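Local structure of BH2358 protein (Bacillus halodurans C-125, 2RBD) at residues Glu18-Ser21 and Thr22-Leu26. The protein is of unknown function, though it is probably a spore coat protein, built from four long helices and belonging to the ferritin clan. Sequence-based numbering, arbitrary orientation.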
loop_
_atom_site.group_PDB
_atom_site.type_symbol
_atom_site.label_atom_id
_atom_site.label_comp_id
_atom_site.label_asym_id
_atom_site.label_seq_id
_atom_site.Cartn_x
_atom_site.Cartn_y
_atom_site.Cartn_z
ATOM N N GLU A 18 3.951 5.075 15.360
ATOM C CA GLU A 18 2.716 4.838 16.048
ATOM C C GLU A 18 1.944 6.131 16.298
ATOM O O GLU A 18 0.724 6.182 16.106
ATOM C CB GLU A 18 2.984 4.112 17.370
ATOM C CG GLU A 18 3.366 2.625 17.176
ATOM C CD GLU A 18 3.991 1.951 18.412
ATOM O OE1 GLU A 18 4.459 2.629 19.366
ATOM O OE2 GLU A 18 3.957 0.717 18.477
ATOM N N VAL A 19 2.649 7.168 16.739
ATOM C CA VAL A 19 2.005 8.450 16.962
ATOM C C VAL A 19 1.449 9.022 15.655
ATOM O O VAL A 19 0.255 9.361 15.564
ATOM C CB VAL A 19 2.953 9.459 17.666
ATOM C CG1 VAL A 19 2.306 10.871 17.727
ATOM C CG2 VAL A 19 3.278 8.960 19.114
ATOM N N PHE A 20 2.285 9.095 14.633
ATOM C CA PHE A 20 1.827 9.694 13.394
ATOM C C PHE A 20 0.686 8.904 12.759
ATOM O O PHE A 20 -0.303 9.486 12.290
ATOM C CB PHE A 20 2.975 9.860 12.393
ATOM C CG PHE A 20 2.562 10.487 11.113
ATOM C CD1 PHE A 20 2.359 11.838 11.039
ATOM C CD2 PHE A 20 2.329 9.722 9.998
ATOM C CE1 PHE A 20 1.945 12.453 9.875
ATOM C CE2 PHE A 20 1.926 10.337 8.822
ATOM C CZ PHE A 20 1.730 11.676 8.772
ATOM N N SER A 21 0.811 7.594 12.772
ATOM C CA SER A 21 -0.196 6.756 12.126
ATOM C C SER A 21 -1.556 6.821 12.832
ATOM O O SER A 21 -2.599 6.879 12.177
ATOM C CB SER A 21 0.281 5.314 12.018
ATOM O OG SER A 21 1.334 5.253 11.084
ATOM N N THR A 22 -1.555 6.755 14.157
ATOM C CA THR A 22 -2.789 6.813 14.899
ATOM C C THR A 22 -3.412 8.206 14.807
ATOM O O THR A 22 -4.623 8.335 14.641
ATOM C CB THR A 22 -2.631 6.371 16.364
ATOM O OG1 THR A 22 -1.699 7.210 17.045
ATOM C CG2 THR A 22 -2.200 4.904 16.435
ATOM N N TRP A 23 -2.595 9.245 14.919
ATOM C CA TRP A 23 -3.089 10.616 14.722
ATOM C C TRP A 23 -3.711 10.789 13.341
ATOM O O TRP A 23 -4.808 11.368 13.190
ATOM C CB TRP A 23 -1.931 11.599 14.903
ATOM C CG TRP A 23 -2.299 13.034 14.830
ATOM C CD1 TRP A 23 -2.589 13.848 15.885
ATOM C CD2 TRP A 23 -2.355 13.859 13.669
ATOM N NE1 TRP A 23 -2.851 15.109 15.456
ATOM C CE2 TRP A 23 -2.733 15.158 14.100
ATOM C CE3 TRP A 23 -2.135 13.637 12.305
ATOM C CZ2 TRP A 23 -2.879 16.217 13.228
ATOM C CZ3 TRP A 23 -2.310 14.679 11.442
ATOM C CH2 TRP A 23 -2.688 15.957 11.905
ATOM N N THR A 24 -3.035 10.286 12.314
ATOM C CA THR A 24 -3.540 10.379 10.975
ATOM C C THR A 24 -4.858 9.580 10.775
ATOM O O THR A 24 -5.797 10.037 10.114
ATOM C CB THR A 24 -2.451 9.942 9.991
ATOM O OG1 THR A 24 -1.361 10.868 10.034
ATOM C CG2 THR A 24 -2.985 9.921 8.568
ATOM N N TYR A 25 -4.929 8.388 11.339
ATOM C CA TYR A 25 -6.126 7.568 11.270
ATOM C C TYR A 25 -7.330 8.271 11.907
ATOM O O TYR A 25 -8.456 8.286 11.416
ATOM C CB TYR A 25 -5.833 6.200 11.919
ATOM C CG TYR A 25 -6.900 5.148 11.714
ATOM C CD1 TYR A 25 -8.012 5.094 12.539
ATOM C CD2 TYR A 25 -6.800 4.191 10.684
ATOM C CE1 TYR A 25 -8.950 4.106 12.383
ATOM C CE2 TYR A 25 -7.760 3.225 10.525
ATOM C CZ TYR A 25 -8.849 3.193 11.351
ATOM O OH TYR A 25 -9.827 2.213 11.255
ATOM N N LEU A 26 -7.112 8.827 13.082
ATOM C CA LEU A 26 -8.143 9.609 13.772
ATOM C C LEU A 26 -8.584 10.820 12.926
ATOM O O LEU A 26 -9.761 11.085 12.794
ATOM C CB LEU A 26 -7.579 10.059 15.129
ATOM C CG LEU A 26 -8.448 10.991 15.970
ATOM C CD1 LEU A 26 -9.867 10.423 16.201
ATOM C CD2 LEU A 26 -7.741 11.329 17.312
#
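Phe20 and Thr24 meet one turn apart on helix 16-42, part of the four-helix, ferritin-like bundle, and illustrate how a threonine can return its hydroxyl to the helix that carries it. The backbone follows the alpha-helical i to i+4 pattern: Trp23 N donates to Val19 O at 2.9 Å, and Tyr25 N to Ser21 O likewise. At two positions a side chain adds a second donor to this pattern. Phe20 O is gripped by Thr24 N and by Thr24 OG1, the hydroxyl bond measuring 2.8 Å, and the two donors reach the oxygen from opposite faces of the carbonyl plane. Glu18 O accepts from Thr22 N at 3.1 Å and, in the Thr22 conformer described, one of two modelled, also from Thr22 OG1 at 2.8 Å. The two threonines reach back by different rotations: in that conformer Thr22 OG1 sits between backbone N and carbonyl carbon (chi1 60°), whereas in Thr24 it lies opposite the carbonyl carbon (chi1 -66°).

The Thr24 hydroxyl also covers one face of the Phe20 ring, a polar oxygen set over an aromatic surface that CG, anti to the backbone N (chi1 -179°), brings to it. Replacing Phe20 with an alanine would probably strip Thr24 OG1 of its aromatic cover and open a gap against neighbouring subunits, where Phe20 packs on Pro161 of the second and His15 of the third. Tyr25, by contrast, turns into the bundle, its hydroxyl bonded to Glu62 and its ring edge-to-face with Phe134. On the Phe20 side, Thr24 OG1 stands over the ring centre, 3.4 Å from Phe20 CZ.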